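Local coordinates for protein transcriptional regulator, SorC family (Enterococcus faecalis, PDB 2O0M) that probably regulates transcription by binding DNA under the control of a carbohydrate effector, at residues D129-T132 against N133-L137; K295-Q298 against E299-Y302; L329-D332 against E333-N337. All coordinates share one frame; numbering follows the deposited sequence.

Contact 1. Residues D129-T132 against N133-L137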
loop_
_atom_site.group_PDB
_atom_site.type_symbol
_atom_site.label_atom_id
_atom_site.label_comp_id
_atom_site.label_asym_id
_atom_site.label_seq_id
_atom_site.Cartn_x
_atom_site.Cartn_y
_atom_site.Cartn_z
ATOM N N ASP A 129 -3.569 -1.306 14.958
ATOM C CA ASP A 129 -4.095 -0.336 15.923
ATOM C C ASP A 129 -3.848 1.092 15.453
ATOM O O ASP A 129 -4.746 1.941 15.490
ATOM C CB ASP A 129 -3.435 -0.526 17.300
ATOM C CG ASP A 129 -4.034 -1.667 18.099
ATOM O OD1 ASP A 129 -5.050 -2.256 17.679
ATOM O OD2 ASP A 129 -3.481 -1.964 19.180
ATOM N N VAL A 130 -2.626 1.352 15.002
ATOM C CA VAL A 130 -2.225 2.698 14.605
ATOM C C VAL A 130 -2.995 3.110 13.357
ATOM O O VAL A 130 -3.488 4.242 13.265
ATOM C CB VAL A 130 -0.691 2.795 14.365
ATOM C CG1 VAL A 130 -0.305 4.165 13.822
ATOM C CG2 VAL A 130 0.075 2.521 15.674
ATOM N N LEU A 131 -3.125 2.202 12.391
ATOM C CA LEU A 131 -3.902 2.552 11.203
ATOM C C LEU A 131 -5.354 2.838 11.574
ATOM O O LEU A 131 -5.965 3.777 11.058
ATOM C CB LEU A 131 -3.838 1.478 10.113
ATOM C CG LEU A 131 -4.589 1.836 8.822
ATOM C CD1 LEU A 131 -4.000 3.090 8.211
ATOM C CD2 LEU A 131 -4.562 0.678 7.832
ATOM N N THR A 132 -5.917 2.023 12.465
ATOM C CA THR A 132 -7.295 2.245 12.899
ATOM C C THR A 132 -7.450 3.657 13.490
ATOM O O THR A 132 -8.337 4.415 13.104
ATOM C CB THR A 132 -7.736 1.163 13.885
ATOM O OG1 THR A 132 -7.648 -0.105 13.237
ATOM C CG2 THR A 132 -9.177 1.377 14.331
ATOM N N ASN A 133 -6.569 4.018 14.410
ATOM C CA ASN A 133 -6.640 5.332 15.047
ATOM C C ASN A 133 -6.442 6.460 14.041
ATOM O O ASN A 133 -7.132 7.486 14.093
ATOM C CB ASN A 133 -5.623 5.406 16.183
ATOM C CG ASN A 133 -5.967 4.460 17.319
ATOM O OD1 ASN A 133 -7.143 4.121 17.534
ATOM N ND2 ASN A 133 -4.954 4.027 18.055
ATOM N N THR A 134 -5.538 6.229 13.094
ATOM C CA THR A 134 -5.207 7.206 12.072
ATOM C C THR A 134 -6.395 7.443 11.133
ATOM O O THR A 134 -6.779 8.581 10.887
ATOM C CB THR A 134 -3.972 6.744 11.277
ATOM O OG1 THR A 134 -2.829 6.722 12.150
ATOM C CG2 THR A 134 -3.692 7.659 10.097
ATOM N N LEU A 135 -6.986 6.367 10.617
ATOM C CA LEU A 135 -8.171 6.498 9.767
ATOM C C LEU A 135 -9.392 7.010 10.540
ATOM O O LEU A 135 -10.220 7.711 9.975
ATOM C CB LEU A 135 -8.494 5.182 9.062
ATOM C CG LEU A 135 -7.409 4.665 8.096
ATOM C CD1 LEU A 135 -7.893 3.421 7.431
ATOM C CD2 LEU A 135 -6.999 5.705 7.051
ATOM N N ASN A 136 -9.508 6.683 11.821
ATOM C CA ASN A 136 -10.621 7.210 12.605
ATOM C C ASN A 136 -10.543 8.729 12.678
ATOM O O ASN A 136 -11.556 9.427 12.570
ATOM C CB ASN A 136 -10.595 6.627 14.011
ATOM C CG ASN A 136 -11.736 7.132 14.866
ATOM O OD1 ASN A 136 -12.869 7.217 14.407
ATOM N ND2 ASN A 136 -11.439 7.481 16.111
ATOM N N LEU A 137 -9.329 9.232 12.867
ATOM C CA LEU A 137 -9.085 10.678 12.893
ATOM C C LEU A 137 -9.275 11.327 11.518
ATOM O O LEU A 137 -9.885 12.388 11.411
ATOM C CB LEU A 137 -7.662 10.966 13.390
ATOM C CG LEU A 137 -7.127 12.400 13.259
ATOM C CD1 LEU A 137 -7.810 13.299 14.271
ATOM C CD2 LEU A 137 -5.617 12.473 13.448
HETATM O O HOH W 1 -6.664 1.476 17.654
#
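The carbonyl oxygen of V130 takes two donors from the same residue, T134. The backbone N of T134 reaches V130 O at 2.9 Å, tilted 20° from the carbonyl plane, while T134 OG1 donates to V130 O at 2.8 Å from well above that plane. The hydroxyl can do this because chi1 of T134 (-65°) sets OG1 beside its own backbone N, pointing back down the helix, as serine and threonine commonly do inside helices; its proton is thereby used within the helix, although the residue is buried.

The carbonyl of D129 is also doubly used. It accepts from the backbone N of N133 at 3.0 Å, and water 1 donates to it as well. The same water gives its other proton to N133 OD1 at 2.7 Å, bridging the carbonyl and the carboxamide on the exposed side of the helix. L131 O and T132 O accept the amides of L135 and N136, the former bond almost straight at 176°. T132 OG1 bonds to G128 O and G162 N, and N136 OD1 accepts from R169.

The leucines add an apolar touch: L131 CD1 lies 3.8 Å from L135 CG, the two side chains crossing at a slant one turn apart.

Helix 122-138 thus lies on the parallel part of the sheet of this Rossmann-like domain. V130 packs on I111 and V113 of strand 109-113 and on I330 of strand 328-332, T134 rests on I111 and W328, and the leucines L131 and L135 meet V240 and C238 of strand 238-245.

Contact 2. Residues K295-Q298 against E299-Y302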
loop_
_atom_site.group_PDB
_atom_site.type_symbol
_atom_site.label_atom_id
_atom_site.label_comp_id
_atom_site.label_asym_id
_atom_site.label_seq_id
_atom_site.Cartn_x
_atom_site.Cartn_y
_atom_site.Cartn_z
ATOM N N LYS A 295 0.612 9.139 -10.479
ATOM C CA LYS A 295 0.456 10.599 -10.566
ATOM C C LYS A 295 -0.778 11.106 -9.811
ATOM O O LYS A 295 -0.805 12.247 -9.337
ATOM C CB LYS A 295 0.403 11.077 -12.029
ATOM C CG LYS A 295 -0.955 10.954 -12.705
ATOM C CD LYS A 295 -0.943 11.591 -14.089
ATOM C CE LYS A 295 -2.303 11.518 -14.757
ATOM N NZ LYS A 295 -2.163 11.687 -16.235
ATOM N N ASN A 296 -1.803 10.273 -9.715
ATOM C CA ASN A 296 -3.056 10.693 -9.096
ATOM C C ASN A 296 -3.052 10.573 -7.578
ATOM O O ASN A 296 -3.962 11.074 -6.923
ATOM C CB ASN A 296 -4.230 9.924 -9.687
ATOM C CG ASN A 296 -4.509 10.297 -11.144
ATOM O OD1 ASN A 296 -4.209 11.407 -11.597
ATOM N ND2 ASN A 296 -5.090 9.366 -11.878
ATOM N N LEU A 297 -2.036 9.923 -7.012
ATOM C CA LEU A 297 -1.921 9.880 -5.548
ATOM C C LEU A 297 -1.850 11.272 -4.952
ATOM O O LEU A 297 -2.368 11.493 -3.863
ATOM C CB LEU A 297 -0.675 9.120 -5.100
ATOM C CG LEU A 297 -0.696 7.608 -5.077
ATOM C CD1 LEU A 297 0.610 7.144 -4.457
ATOM C CD2 LEU A 297 -1.885 7.088 -4.273
ATOM N N GLN A 298 -1.208 12.191 -5.678
ATOM C CA GLN A 298 -0.981 13.580 -5.227
ATOM C C GLN A 298 -2.278 14.288 -4.837
ATOM O O GLN A 298 -2.291 15.117 -3.925
ATOM C CB GLN A 298 -0.277 14.389 -6.330
ATOM C CG GLN A 298 1.008 13.745 -6.894
ATOM C CD GLN A 298 2.169 13.734 -5.902
ATOM O OE1 GLN A 298 2.889 12.731 -5.772
ATOM N NE2 GLN A 298 2.364 14.857 -5.204
ATOM N N GLU A 299 -3.377 13.942 -5.504
ATOM C CA GLU A 299 -4.658 14.592 -5.246
ATOM C C GLU A 299 -5.523 13.886 -4.197
ATOM O O GLU A 299 -6.587 14.391 -3.854
ATOM C CB GLU A 299 -5.440 14.755 -6.559
ATOM C CG GLU A 299 -5.299 16.142 -7.220
ATOM C CD GLU A 299 -3.863 16.615 -7.384
ATOM O OE1 GLU A 299 -3.122 16.030 -8.209
ATOM O OE2 GLU A 299 -3.485 17.597 -6.701
ATOM N N ILE A 300 -5.080 12.736 -3.682
ATOM C CA ILE A 300 -5.878 11.984 -2.710
ATOM C C ILE A 300 -5.557 12.530 -1.321
ATOM O O ILE A 300 -4.397 12.581 -0.946
ATOM C CB ILE A 300 -5.579 10.470 -2.797
ATOM C CG1 ILE A 300 -6.018 9.943 -4.168
ATOM C CG2 ILE A 300 -6.286 9.708 -1.701
ATOM C CD1 ILE A 300 -5.653 8.530 -4.426
ATOM N N PRO A 301 -6.582 12.978 -0.561
ATOM C CA PRO A 301 -6.299 13.634 0.725
ATOM C C PRO A 301 -5.592 12.766 1.749
ATOM O O PRO A 301 -4.712 13.252 2.449
ATOM C CB PRO A 301 -7.686 14.065 1.240
ATOM C CG PRO A 301 -8.674 13.428 0.380
ATOM C CD PRO A 301 -8.016 12.966 -0.885
ATOM N N TYR A 302 -5.958 11.488 1.820
ATOM C CA TYR A 302 -5.517 10.633 2.926
ATOM C C TYR A 302 -4.685 9.480 2.360
ATOM O O TYR A 302 -5.209 8.550 1.755
ATOM C CB TYR A 302 -6.721 10.146 3.737
ATOM C CG TYR A 302 -7.631 11.294 4.104
ATOM C CD1 TYR A 302 -7.154 12.367 4.844
ATOM C CD2 TYR A 302 -8.934 11.351 3.635
ATOM C CE1 TYR A 302 -7.978 13.451 5.158
ATOM C CE2 TYR A 302 -9.767 12.426 3.946
ATOM C CZ TYR A 302 -9.276 13.478 4.694
ATOM O OH TYR A 302 -10.101 14.555 5.002
HETATM O O HOH W 2 -1.845 14.579 -10.321
HETATM O O HOH W 3 -4.357 14.278 -9.658
#
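With chi1 of I300 at -64°, its CG1-CD1 arm sits beside its own backbone N and extends back toward the preceding turn; L297, with chi1 -80°, sends CD2 to meet it. The methyls L297 CD2 and I300 CD1 stand 4.0 Å apart, their side chains slanting across one another. I300 CG1 also comes within 3.6 Å of N296 O.

Two consecutive backbone bonds, each from a residue to the third one before it, make a short turn of 3-10 type without amounting to a regular helix. The amide of I300 donates to L297 O at 3.0 Å, and that of E299 to N296 O at 3.3 Å. Both donors stand far above the plane of the carbonyl they use, 58° out of it for I300, in contrast to the slight tilts in helix 122-138. Residues 295-298 have helical backbone angles, but at I300 psi swings to an extended value and the chain leaves the turn for strand 302-306.

On the outer side, E299 folds back so that OE1 comes near CB of Q298 and meets two waters. Water 2 lies 2.9 Å from E299 OE1 and also reaches the carbonyl oxygen of K295; water 3 approaches the same carboxylate oxygen at 2.6 Å, with only a weak, long link to N296 OD1.

The loop is thus two-sided. Its buried face, L297 and I300, packs on V239 of strand 238-245, and Q326 NE2 donates to the carbonyls of Q298 and I300. Its outer face is a cluster of acceptor oxygens, from a carboxylate, a side-chain amide and a peptide, which cannot donate to one another; the two waters can donate to them, though not to every acceptor in reach at once.

Contact 3. Residues L329-D332 against E333-N337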
loop_
_atom_site.group_PDB
_atom_site.type_symbol
_atom_site.label_atom_id
_atom_site.label_comp_id
_atom_site.label_asym_id
_atom_site.label_seq_id
_atom_site.Cartn_x
_atom_site.Cartn_y
_atom_site.Cartn_z
ATOM N N LEU A 329 3.444 8.269 7.260
ATOM C CA LEU A 329 4.244 7.045 7.263
ATOM C C LEU A 329 4.126 6.383 8.629
ATOM O O LEU A 329 4.520 6.970 9.638
ATOM C CB LEU A 329 5.711 7.335 6.948
ATOM C CG LEU A 329 6.679 6.149 7.077
ATOM C CD1 LEU A 329 6.331 5.031 6.102
ATOM C CD2 LEU A 329 8.113 6.597 6.873
ATOM N N ILE A 330 3.569 5.177 8.650
ATOM C CA ILE A 330 3.548 4.342 9.857
ATOM C C ILE A 330 4.709 3.368 9.734
ATOM O O ILE A 330 4.791 2.602 8.775
ATOM C CB ILE A 330 2.243 3.551 10.010
ATOM C CG1 ILE A 330 1.061 4.524 10.075
ATOM C CG2 ILE A 330 2.318 2.651 11.251
ATOM C CD1 ILE A 330 -0.292 3.882 10.047
ATOM N N THR A 331 5.609 3.406 10.704
ATOM C CA THR A 331 6.814 2.603 10.644
ATOM C C THR A 331 7.217 2.191 12.060
ATOM O O THR A 331 6.468 2.398 13.021
ATOM C CB THR A 331 7.935 3.394 9.918
ATOM O OG1 THR A 331 9.037 2.530 9.602
ATOM C CG2 THR A 331 8.399 4.613 10.717
ATOM N N ASP A 332 8.390 1.604 12.185
ATOM C CA ASP A 332 8.862 1.207 13.512
ATOM C C ASP A 332 10.241 1.761 13.821
ATOM O O ASP A 332 10.883 2.378 12.975
ATOM C CB ASP A 332 8.769 -0.307 13.722
ATOM C CG ASP A 332 9.551 -1.113 12.703
ATOM O OD1 ASP A 332 10.463 -0.571 12.055
ATOM O OD2 ASP A 332 9.249 -2.321 12.568
ATOM N N GLU A 333 10.658 1.571 15.069
ATOM C CA GLU A 333 11.938 2.069 15.536
ATOM C C GLU A 333 13.080 1.480 14.730
ATOM O O GLU A 333 14.058 2.160 14.446
ATOM C CB GLU A 333 12.155 1.726 17.016
ATOM C CG GLU A 333 11.352 2.566 17.993
ATOM C CD GLU A 333 11.760 2.312 19.450
ATOM O OE1 GLU A 333 11.598 1.169 19.928
ATOM O OE2 GLU A 333 12.245 3.256 20.118
ATOM N N ALA A 334 12.972 0.208 14.373
ATOM C CA ALA A 334 14.067 -0.447 13.671
ATOM C C ALA A 334 14.312 0.212 12.314
ATOM O O ALA A 334 15.454 0.477 11.937
ATOM C CB ALA A 334 13.804 -1.912 13.531
ATOM N N ALA A 335 13.239 0.520 11.597
ATOM C CA ALA A 335 13.377 1.195 10.308
ATOM C C ALA A 335 13.890 2.626 10.479
ATOM O O ALA A 335 14.817 3.042 9.790
ATOM C CB ALA A 335 12.056 1.193 9.561
ATOM N N ALA A 336 13.284 3.358 11.405
ATOM C CA ALA A 336 13.638 4.748 11.651
ATOM C C ALA A 336 15.095 4.901 12.089
ATOM O O ALA A 336 15.814 5.736 11.549
ATOM C CB ALA A 336 12.701 5.357 12.690
ATOM N N ASN A 337 15.524 4.117 13.076
ATOM C CA ASN A 337 16.919 4.183 13.535
ATOM C C ASN A 337 17.901 3.954 12.381
ATOM O O ASN A 337 18.918 4.632 12.280
ATOM C CB ASN A 337 17.196 3.165 14.649
ATOM C CG ASN A 337 16.549 3.538 15.975
ATOM O OD1 ASN A 337 16.248 4.705 16.241
ATOM N ND2 ASN A 337 16.352 2.536 16.826
#
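Strand 329-332 passes without a break into helix 333-337, the axes of these short segments making an angle of 97° and approaching to 5.5 Å, with D332 as the N-cap residue. This is a strand-to-helix turn at the C-terminal end of a parallel strand in a Rossmann-like domain. D332 does the capping with its side chain: chi1 of 58° places CG between its backbone N and carbonyl carbon, from where OD1 accepts the amide of A335 at 3.0 Å, met nearly along the C-O axis. The D332 carbonyl then takes the first regular helical bond, from A336 N at 3.0 Å and in the carbonyl plane.

The carboxylate is shared widely. Two N-H groups, those of A335 and G309, grip OD1, and S117 OG bonds OD2, so both oxygens are tied to the surroundings of the helix. E333 OE1 likewise accepts from G115 N.

The side chain of T331 points toward the helix, with OG1 anti to its backbone N (chi1 -168°) and bonded to A307 O. That same OG1 touches the methyl of A335, CB lying 3.3 Å away.

Contacts 1 and 3 touch at their edges through I330, although their centres are 17 Å apart and some 190 residues separate them in the chain: V130 CG1 lies 3.8 Å from I330 CD1, and the same methyl of I330 comes within 4.0 Å of L131 CA. Helix 122-138 therefore leans on strand 328-332 just before that strand ends in the capped turn of contact 3. Contact 2 touches neither. Its nearest atoms are about 6 Å from contact 1 and about 10 Å from contact 3, and its tie to them runs through the sheet, since L297 and L131 both pack on strand 238-245 and strand 302-306 pairs with 328-332.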